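Local coordinates for protein type II restriction enzyme NlaIV (Neisseria lactamica, PDB 6QM2) that recognises the double-stranded DNA sequence 5'-GGNNCC-3' and cleaves it at the centre, giving blunt fragments with terminal 5'-phosphates, at residues P74-L79 with L89-F94; A98-D103 with P174-S179; L126-D131 with K141-K146. One frame throughout, in Å; residues are numbered along the deposited sequence. Where two conformers were deposited one is given.

Interaction 1: residues P74-L79 with L89-F94. With NA (sodium ion), chain B; K (potassium ion), chain C.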
loop_
_atom_site.group_PDB
_atom_site.type_symbol
_atom_site.label_atom_id
_atom_site.label_comp_id
_atom_site.label_asym_id
_atom_site.label_seq_id
_atom_site.Cartn_x
_atom_site.Cartn_y
_atom_site.Cartn_z
ATOM N N PRO A 74 11.391 -18.055 -5.083
ATOM C CA PRO A 74 12.699 -17.758 -4.480
ATOM C C PRO A 74 13.849 -17.924 -5.492
ATOM O O PRO A 74 13.662 -18.577 -6.526
ATOM C CB PRO A 74 12.805 -18.784 -3.344
ATOM C CG PRO A 74 11.924 -19.910 -3.763
ATOM C CD PRO A 74 10.781 -19.260 -4.487
ATOM N N PRO A 75 15.025 -17.322 -5.221
ATOM C CA PRO A 75 15.412 -16.487 -4.086
ATOM C C PRO A 75 15.237 -14.995 -4.388
ATOM O O PRO A 75 14.700 -14.641 -5.438
ATOM C CB PRO A 75 16.894 -16.822 -3.931
ATOM C CG PRO A 75 17.353 -17.041 -5.337
ATOM C CD PRO A 75 16.157 -17.478 -6.152
ATOM N N ASP A 76 15.661 -14.143 -3.460
ATOM C CA ASP A 76 15.714 -12.696 -3.680
ATOM C C ASP A 76 17.119 -12.273 -4.092
ATOM O O ASP A 76 17.278 -11.452 -5.000
ATOM C CB ASP A 76 15.283 -11.933 -2.419
ATOM C CG ASP A 76 13.809 -12.138 -2.078
ATOM O OD1 ASP A 76 12.964 -12.116 -2.999
ATOM O OD2 ASP A 76 13.497 -12.308 -0.876
ATOM N N PHE A 77 18.128 -12.826 -3.421
ATOM C CA PHE A 77 19.529 -12.543 -3.728
ATOM C C PHE A 77 20.314 -13.808 -4.051
ATOM O O PHE A 77 20.109 -14.855 -3.431
ATOM C CB PHE A 77 20.196 -11.845 -2.549
ATOM C CG PHE A 77 19.547 -10.550 -2.162
ATOM C CD1 PHE A 77 19.626 -9.444 -3.002
ATOM C CD2 PHE A 77 18.869 -10.426 -0.954
ATOM C CE1 PHE A 77 19.036 -8.242 -2.651
ATOM C CE2 PHE A 77 18.278 -9.225 -0.596
ATOM C CZ PHE A 77 18.362 -8.132 -1.445
ATOM N N PHE A 78 21.211 -13.689 -5.029
ATOM C CA PHE A 78 22.213 -14.709 -5.327
ATOM C C PHE A 78 23.548 -14.259 -4.731
ATOM O O PHE A 78 24.184 -13.357 -5.271
ATOM C CB PHE A 78 22.369 -14.869 -6.837
ATOM C CG PHE A 78 21.127 -15.330 -7.538
ATOM C CD1 PHE A 78 20.849 -16.683 -7.663
ATOM C CD2 PHE A 78 20.252 -14.416 -8.106
ATOM C CE1 PHE A 78 19.711 -17.123 -8.330
ATOM C CE2 PHE A 78 19.111 -14.846 -8.776
ATOM C CZ PHE A 78 18.839 -16.203 -8.888
ATOM N N LEU A 79 23.975 -14.881 -3.633
ATOM C CA LEU A 79 25.220 -14.479 -2.949
ATOM C C LEU A 79 26.522 -14.942 -3.641
ATOM O O LEU A 79 27.615 -14.517 -3.251
ATOM C CB LEU A 79 25.208 -14.955 -1.492
ATOM C CG LEU A 79 24.047 -14.446 -0.636
ATOM C CD1 LEU A 79 24.075 -15.097 0.741
ATOM C CD2 LEU A 79 24.085 -12.927 -0.519
ATOM N N LEU A 89 19.563 -16.612 -1.180
ATOM C CA LEU A 89 18.981 -15.918 -0.027
ATOM C C LEU A 89 17.590 -15.358 -0.339
ATOM O O LEU A 89 17.417 -14.627 -1.317
ATOM C CB LEU A 89 19.907 -14.781 0.404
ATOM C CG LEU A 89 19.528 -13.986 1.660
ATOM C CD1 LEU A 89 19.437 -14.890 2.882
ATOM C CD2 LEU A 89 20.525 -12.860 1.889
ATOM N N GLU A 90 16.612 -15.711 0.498
ATOM C CA GLU A 90 15.265 -15.126 0.469
ATOM C C GLU A 90 15.103 -14.278 1.733
ATOM O O GLU A 90 15.378 -14.753 2.837
ATOM C CB GLU A 90 14.201 -16.235 0.430
ATOM C CG GLU A 90 12.746 -15.760 0.352
ATOM C CD GLU A 90 12.285 -15.337 -1.035
ATOM O OE1 GLU A 90 13.088 -15.359 -1.987
ATOM O OE2 GLU A 90 11.091 -14.981 -1.175
ATOM N N VAL A 91 14.665 -13.028 1.566
ATOM C CA VAL A 91 14.364 -12.146 2.696
ATOM C C VAL A 91 12.859 -12.116 2.932
ATOM O O VAL A 91 12.084 -11.919 1.992
ATOM C CB VAL A 91 14.855 -10.706 2.461
ATOM C CG1 VAL A 91 14.546 -9.824 3.673
ATOM C CG2 VAL A 91 16.344 -10.703 2.159
ATOM N N LYS A 92 12.469 -12.303 4.195
ATOM C CA LYS A 92 11.072 -12.258 4.627
ATOM C C LYS A 92 10.925 -11.347 5.839
ATOM O O LYS A 92 11.830 -11.247 6.671
ATOM C CB LYS A 92 10.574 -13.664 4.981
ATOM C CG LYS A 92 10.476 -14.618 3.801
ATOM C CD LYS A 92 9.536 -14.072 2.745
ATOM C CE LYS A 92 9.084 -15.127 1.759
ATOM N NZ LYS A 92 7.995 -14.553 0.929
ATOM N N ALA A 93 9.776 -10.682 5.924
ATOM C CA ALA A 93 9.477 -9.787 7.036
ATOM C C ALA A 93 8.016 -9.915 7.441
ATOM O O ALA A 93 7.131 -10.042 6.586
ATOM C CB ALA A 93 9.801 -8.353 6.661
ATOM N N PHE A 94 7.778 -9.898 8.750
ATOM C CA PHE A 94 6.427 -9.892 9.301
ATOM C C PHE A 94 6.390 -9.114 10.612
ATOM O O PHE A 94 7.386 -9.061 11.340
ATOM C CB PHE A 94 5.910 -11.324 9.501
ATOM C CG PHE A 94 6.587 -12.077 10.619
ATOM C CD1 PHE A 94 7.865 -12.593 10.455
ATOM C CD2 PHE A 94 5.939 -12.284 11.833
ATOM C CE1 PHE A 94 8.488 -13.295 11.479
ATOM C CE2 PHE A 94 6.556 -12.984 12.861
ATOM C CZ PHE A 94 7.834 -13.490 12.684
HETATM NA NA NA B . 12.716 -14.603 -6.936
HETATM K K K C . 8.301 -15.714 -2.799
HETATM O O HOH W 1 10.948 -11.968 -0.309
HETATM O O HOH W 2 11.174 -14.187 -3.912
HETATM O O HOH W 3 12.637 -12.324 -5.862
HETATM O O HOH W 4 5.187 -15.960 -2.869
#
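D76 meets residues 89-91 through both its backbone and its carboxylate. Its amide N lies 2.8 Å from L89 O, and F77 N reaches the same oxygen almost in line, at an N-H...O angle of 176°. Two consecutive residues thus face L89 in a classic beta bulge. Holding CG beside its own backbone N (chi1 -67°), D76 brings OD2 to V91 N at 2.8 Å, accepting on the anti lone pair. The D76 and E90 carboxylates stack with planes 22° apart, OD2 of D76 3.3 Å from OE1 of E90. The compact part is apolar: the F77 and L89 side chains run side by side, V91 CG2 meets the edge of the F77 ring at CE2 (3.7 Å), and L54 of helix 44-60 touches all three residues. The carboxylate side is looser and wetter. One water sits between D76 OD1 and E90 OE2, another between D76 OD2 and V91 O. P75 O binds sodium at 2.5 Å, joined by S68, N70, M73 and a water, while E90 OE2 makes a long 3.3 Å contact with potassium. P75-D76 beside E90-V91-K92 matches the PD...(D/E)XK motif that names this nuclease superfamily, consistent with the active-site region.

Interaction 2: residues A98-D103 with P174-S179; sequences ASPGFD and PGVWYS
P100 and F102 pack against P174, W177 and Y178 in a proline-aromatic cluster joining two irregular loops beside the main sheet of the PD-(D/E)XK fold. No hydrogen bond crosses between the segments, so the fit rests on side-chain shape. All three aromatic residues place CG between the backbone N and the carbonyl carbon (chi1 63° in F102, 69° in W177, 52° in Y178), the crowded position; for F102 and W177 this brings the far end of the ring closer to the opposite loop than the first side-chain bond would suggest. The F102 ring is gripped in two ways. P174 CG makes a CH-pi contact over one face, 4.1 Å from the centroid, whereas W177 CH2 lies in the ring plane at the edge, 3.9 Å from CZ. The P100 and Y178 side chains approach each other from opposite directions, and Y178 also sets its CD2 over one face of the W177 indole; V176 CG1 covers a face of the Y178 ring. Beyond the two loops, R96 forms a cation-pi pair with Y178, and R173 makes a salt bridge with D103. P100 CG touches both aromatic rings, W177 CZ3 at 3.7 Å and Y178 CE2 at 4.0 Å.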
loop_
_atom_site.group_PDB
_atom_site.type_symbol
_atom_site.label_atom_id
_atom_site.label_comp_id
_atom_site.label_asym_id
_atom_site.label_seq_id
_atom_site.Cartn_x
_atom_site.Cartn_y
_atom_site.Cartn_z
ATOM N N ALA A 98 1.776 -10.207 15.532
ATOM C CA ALA A 98 0.911 -11.255 14.974
ATOM C C ALA A 98 1.729 -12.395 14.353
ATOM O O ALA A 98 2.955 -12.313 14.262
ATOM C CB ALA A 98 -0.025 -10.651 13.938
ATOM N N SER A 99 1.035 -13.452 13.928
ATOM C CA SER A 99 1.664 -14.602 13.257
ATOM C C SER A 99 2.224 -14.225 11.878
ATOM O O SER A 99 1.805 -13.214 11.309
ATOM C CB SER A 99 0.661 -15.753 13.110
ATOM O OG SER A 99 0.361 -16.319 14.372
ATOM N N PRO A 100 3.167 -15.034 11.336
ATOM C CA PRO A 100 3.812 -14.684 10.059
ATOM C C PRO A 100 2.850 -14.555 8.866
ATOM O O PRO A 100 2.169 -15.519 8.507
ATOM C CB PRO A 100 4.812 -15.829 9.839
ATOM C CG PRO A 100 5.054 -16.391 11.194
ATOM C CD PRO A 100 3.741 -16.275 11.896
ATOM N N GLY A 101 2.811 -13.359 8.276
ATOM C CA GLY A 101 1.892 -13.033 7.186
ATOM C C GLY A 101 2.424 -13.267 5.781
ATOM O O GLY A 101 1.674 -13.132 4.810
ATOM N N PHE A 102 3.710 -13.600 5.665
ATOM C CA PHE A 102 4.332 -13.846 4.356
ATOM C C PHE A 102 3.947 -15.211 3.795
ATOM O O PHE A 102 3.516 -16.099 4.530
ATOM C CB PHE A 102 5.867 -13.684 4.402
ATOM C CG PHE A 102 6.581 -14.671 5.302
ATOM C CD1 PHE A 102 6.906 -15.952 4.851
ATOM C CD2 PHE A 102 6.967 -14.303 6.591
ATOM C CE1 PHE A 102 7.570 -16.847 5.677
ATOM C CE2 PHE A 102 7.634 -15.197 7.418
ATOM C CZ PHE A 102 7.937 -16.469 6.961
ATOM N N ASP A 103 4.108 -15.349 2.484
ATOM C CA ASP A 103 3.879 -16.604 1.777
ATOM C C ASP A 103 5.221 -17.209 1.370
ATOM O O ASP A 103 6.196 -16.488 1.165
ATOM C CB ASP A 103 3.025 -16.354 0.530
ATOM C CG ASP A 103 1.674 -15.735 0.858
ATOM O OD1 ASP A 103 0.944 -16.299 1.704
ATOM O OD2 ASP A 103 1.345 -14.686 0.261
ATOM N N PRO A 174 3.510 -20.451 5.826
ATOM C CA PRO A 174 4.423 -20.802 6.907
ATOM C C PRO A 174 3.694 -21.127 8.200
ATOM O O PRO A 174 2.582 -20.657 8.415
ATOM C CB PRO A 174 5.261 -19.533 7.078
ATOM C CG PRO A 174 4.340 -18.435 6.686
ATOM C CD PRO A 174 3.478 -18.996 5.589
ATOM N N GLY A 175 4.333 -21.930 9.045
ATOM C CA GLY A 175 3.866 -22.181 10.403
ATOM C C GLY A 175 4.488 -21.202 11.386
ATOM O O GLY A 175 5.186 -20.266 10.991
ATOM N N VAL A 176 4.214 -21.423 12.669
ATOM C CA VAL A 176 4.787 -20.629 13.756
ATOM C C VAL A 176 5.903 -21.454 14.401
ATOM O O VAL A 176 5.705 -22.152 15.399
ATOM C CB VAL A 176 3.716 -20.206 14.785
ATOM C CG1 VAL A 176 4.332 -19.312 15.850
ATOM C CG2 VAL A 176 2.570 -19.484 14.085
ATOM N N TRP A 177 7.074 -21.364 13.781
ATOM C CA TRP A 177 8.272 -22.115 14.173
ATOM C C TRP A 177 8.869 -21.648 15.509
ATOM O O TRP A 177 9.429 -22.452 16.256
ATOM C CB TRP A 177 9.334 -22.029 13.053
ATOM C CG TRP A 177 9.929 -20.653 12.875
ATOM C CD1 TRP A 177 11.024 -20.153 13.516
ATOM C CD2 TRP A 177 9.448 -19.599 12.021
ATOM N NE1 TRP A 177 11.258 -18.862 13.117
ATOM C CE2 TRP A 177 10.308 -18.494 12.200
ATOM C CE3 TRP A 177 8.379 -19.485 11.120
ATOM C CZ2 TRP A 177 10.133 -17.284 11.511
ATOM C CZ3 TRP A 177 8.202 -18.279 10.437
ATOM C CH2 TRP A 177 9.079 -17.197 10.637
ATOM N N TYR A 178 8.745 -20.348 15.789
ATOM C CA TYR A 178 9.379 -19.713 16.961
ATOM C C TYR A 178 8.717 -19.975 18.321
ATOM O O TYR A 178 9.384 -19.845 19.349
ATOM C CB TYR A 178 9.544 -18.188 16.755
ATOM C CG TYR A 178 8.291 -17.428 16.348
ATOM C CD1 TYR A 178 7.282 -17.145 17.273
ATOM C CD2 TYR A 178 8.121 -16.977 15.036
ATOM C CE1 TYR A 178 6.139 -16.448 16.901
ATOM C CE2 TYR A 178 6.980 -16.280 14.654
ATOM C CZ TYR A 178 5.994 -16.016 15.588
ATOM O OH TYR A 178 4.865 -15.326 15.213
ATOM N N SER A 179 7.433 -20.337 18.320
ATOM C CA SER A 179 6.660 -20.502 19.554
ATOM C C SER A 179 7.171 -21.657 20.414
ATOM O O SER A 179 7.331 -22.777 19.922
ATOM C CB SER A 179 5.180 -20.732 19.229
ATOM O OG SER A 179 4.998 -21.903 18.451
#

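Interaction 3: residues L126-D131 with K141-K146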
loop_
_atom_site.group_PDB
_atom_site.type_symbol
_atom_site.label_atom_id
_atom_site.label_comp_id
_atom_site.label_asym_id
_atom_site.label_seq_id
_atom_site.Cartn_x
_atom_site.Cartn_y
_atom_site.Cartn_z
ATOM N N LEU A 126 16.255 -15.452 5.422
ATOM C CA LEU A 126 16.581 -14.451 6.436
ATOM C C LEU A 126 15.282 -13.743 6.794
ATOM O O LEU A 126 14.759 -12.965 5.994
ATOM C CB LEU A 126 17.621 -13.454 5.912
ATOM C CG LEU A 126 18.117 -12.372 6.883
ATOM C CD1 LEU A 126 18.889 -12.987 8.041
ATOM C CD2 LEU A 126 18.974 -11.353 6.146
ATOM N N ILE A 127 14.767 -14.016 7.993
ATOM C CA ILE A 127 13.435 -13.555 8.399
ATOM C C ILE A 127 13.518 -12.472 9.480
ATOM O O ILE A 127 14.002 -12.733 10.577
ATOM C CB ILE A 127 12.565 -14.725 8.910
ATOM C CG1 ILE A 127 12.592 -15.897 7.914
ATOM C CG2 ILE A 127 11.130 -14.259 9.127
ATOM C CD1 ILE A 127 11.916 -17.157 8.414
ATOM N N PHE A 128 13.019 -11.276 9.166
ATOM C CA PHE A 128 12.952 -10.159 10.119
ATOM C C PHE A 128 11.588 -10.109 10.814
ATOM O O PHE A 128 10.573 -9.839 10.167
ATOM C CB PHE A 128 13.169 -8.821 9.403
ATOM C CG PHE A 128 14.542 -8.648 8.822
ATOM C CD1 PHE A 128 14.875 -9.229 7.603
ATOM C CD2 PHE A 128 15.493 -7.871 9.474
ATOM C CE1 PHE A 128 16.138 -9.057 7.058
ATOM C CE2 PHE A 128 16.756 -7.696 8.935
ATOM C CZ PHE A 128 17.080 -8.289 7.724
ATOM N N GLY A 129 11.567 -10.365 12.120
ATOM C CA GLY A 129 10.379 -10.124 12.946
ATOM C C GLY A 129 10.390 -8.689 13.446
ATOM O O GLY A 129 11.003 -8.400 14.473
ATOM N N TYR A 130 9.717 -7.793 12.723
ATOM C CA TYR A 130 9.762 -6.351 13.016
ATOM C C TYR A 130 8.601 -5.871 13.888
ATOM O O TYR A 130 7.630 -6.597 14.109
ATOM C CB TYR A 130 9.836 -5.529 11.720
ATOM C CG TYR A 130 8.569 -5.486 10.886
ATOM C CD1 TYR A 130 7.568 -4.552 11.148
ATOM C CD2 TYR A 130 8.388 -6.354 9.811
ATOM C CE1 TYR A 130 6.412 -4.501 10.380
ATOM C CE2 TYR A 130 7.238 -6.308 9.035
ATOM C CZ TYR A 130 6.253 -5.381 9.325
ATOM O OH TYR A 130 5.112 -5.328 8.560
ATOM N N ASP A 131 8.728 -4.635 14.374
ATOM C CA ASP A 131 7.697 -3.970 15.185
ATOM C C ASP A 131 7.765 -2.460 14.966
ATOM O O ASP A 131 8.859 -1.897 14.920
ATOM C CB ASP A 131 7.906 -4.292 16.672
ATOM C CG ASP A 131 6.785 -3.757 17.561
ATOM O OD1 ASP A 131 6.729 -2.529 17.796
ATOM O OD2 ASP A 131 5.973 -4.573 18.047
ATOM N N LYS A 141 12.661 -6.940 16.398
ATOM C CA LYS A 141 12.537 -7.703 17.650
ATOM C C LYS A 141 13.212 -9.075 17.584
ATOM O O LYS A 141 13.816 -9.512 18.561
ATOM C CB LYS A 141 11.065 -7.863 18.058
ATOM C CG LYS A 141 10.428 -6.582 18.595
ATOM C CD LYS A 141 9.058 -6.835 19.215
ATOM C CE LYS A 141 9.155 -7.410 20.625
ATOM N NZ LYS A 141 7.936 -8.178 21.008
ATOM N N ASP A 142 13.094 -9.746 16.439
ATOM C CA ASP A 142 13.737 -11.042 16.204
ATOM C C ASP A 142 14.357 -11.107 14.807
ATOM O O ASP A 142 13.930 -10.401 13.890
ATOM C CB ASP A 142 12.714 -12.173 16.346
ATOM C CG ASP A 142 12.327 -12.447 17.789
ATOM O OD1 ASP A 142 13.230 -12.721 18.606
ATOM O OD2 ASP A 142 11.116 -12.417 18.101
ATOM N N LEU A 143 15.375 -11.955 14.668
ATOM C CA LEU A 143 15.967 -12.280 13.368
ATOM C C LEU A 143 16.248 -13.778 13.315
ATOM O O LEU A 143 16.737 -14.353 14.290
ATOM C CB LEU A 143 17.255 -11.487 13.133
ATOM C CG LEU A 143 17.812 -11.511 11.701
ATOM C CD1 LEU A 143 16.950 -10.683 10.758
ATOM C CD2 LEU A 143 19.248 -11.011 11.652
ATOM N N TRP A 144 15.927 -14.400 12.181
ATOM C CA TRP A 144 16.145 -15.832 11.975
ATOM C C TRP A 144 16.815 -16.108 10.636
ATOM O O TRP A 144 16.642 -15.349 9.678
ATOM C CB TRP A 144 14.819 -16.591 11.987
ATOM C CG TRP A 144 14.063 -16.584 13.277
ATOM C CD1 TRP A 144 14.242 -17.424 14.338
ATOM C CD2 TRP A 144 12.966 -15.729 13.621
ATOM N NE1 TRP A 144 13.334 -17.136 15.330
ATOM C CE2 TRP A 144 12.540 -16.099 14.917
ATOM C CE3 TRP A 144 12.307 -14.680 12.964
ATOM C CZ2 TRP A 144 11.482 -15.456 15.570
ATOM C CZ3 TRP A 144 11.253 -14.041 13.614
ATOM C CH2 TRP A 144 10.851 -14.434 14.903
ATOM N N LEU A 145 17.577 -17.202 10.592
ATOM C CA LEU A 145 18.052 -17.800 9.344
ATOM C C LEU A 145 17.589 -19.250 9.345
ATOM O O LEU A 145 18.059 -20.053 10.155
ATOM C CB LEU A 145 19.577 -17.718 9.228
ATOM C CG LEU A 145 20.160 -18.095 7.857
ATOM C CD1 LEU A 145 19.808 -17.057 6.798
ATOM C CD2 LEU A 145 21.665 -18.270 7.947
ATOM N N LYS A 146 16.648 -19.571 8.460
ATOM C CA LYS A 146 16.004 -20.887 8.442
ATOM C C LYS A 146 15.890 -21.433 7.019
ATOM O O LYS A 146 15.955 -20.678 6.046
ATOM C CB LYS A 146 14.605 -20.790 9.065
ATOM C CG LYS A 146 14.567 -20.347 10.526
ATOM C CD LYS A 146 14.651 -21.529 11.483
ATOM C CE LYS A 146 15.208 -21.117 12.837
ATOM N NZ LYS A 146 15.206 -22.259 13.789
#
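I127 and W144 form a hydrogen-bonded pair of antiparallel strands, each amide N bonded to the other's carbonyl O: I127 N to W144 O at 2.9 Å, W144 N to I127 O at 3.0 Å. G129 and D142 are the next such pair, and there the ladder is distorted, because G129 O accepts from D142 N and, weakly, from K141 N. K141 and D142 both facing G129 make a classic beta bulge.

The W144 side chain can be traced outward along the face it shares with I127. CB passes I127 O at 4.2 Å. With CG beside the backbone N (chi1 -65°), the indole lies back over the neighbouring strand. CE3 comes within 3.5 Å of I127 O and also touches I127 CG2; CZ3, further out, approaches G129 N at 4.0 Å, over a residue that has no side chain, and packs on F94. D142 CB covers one face of the indole near its rim. Along the other long edge of the indole, CZ2 packs on Y178 and NE1 lies against W177, whose ring meets the indole edge-to-face. Beside it, D142 OD2 forms a salt bridge with R96.

The other face, formed by L126, F128, L143 and L145, is wholly apolar. L143 and F128 run side by side, pointing the same way, and L143 CD1 sits over one face of the F128 ring, 3.5 Å from its centroid and 17° off the normal. L126 CD1 fills in beside L143 CD1 at 4.1 Å, and F13 of helix 9-18 packs on L143. Strand 138-147 is the outermost strand on this side within the chain, and its pairing with strand 124-132 forms the beta hairpin that ends the mixed sheet of this PD-(D/E)XK nuclease.

From the N terminus, interaction 1 closes first, a short loop joining strand 77-78 to strand 88-95. The chain leaves that strand into residues 98-103, opening interaction 2, which closes only at residues 174-179. Interaction 3, the hairpin of strands 124-132 and 138-147, is nested within that long loop; none of the contacts cross. Interactions 1 and 3 are laid in one sheet, where strand 88-95 runs parallel to strand 124-132 and K92 O probably accepts a hydrogen bond from F128 N. Interaction 2 packs beside them: F94 touches Y178, F102 and W177 lie against I127, and K92 NZ probably bonds to D103 O, tying both loops to the sheet.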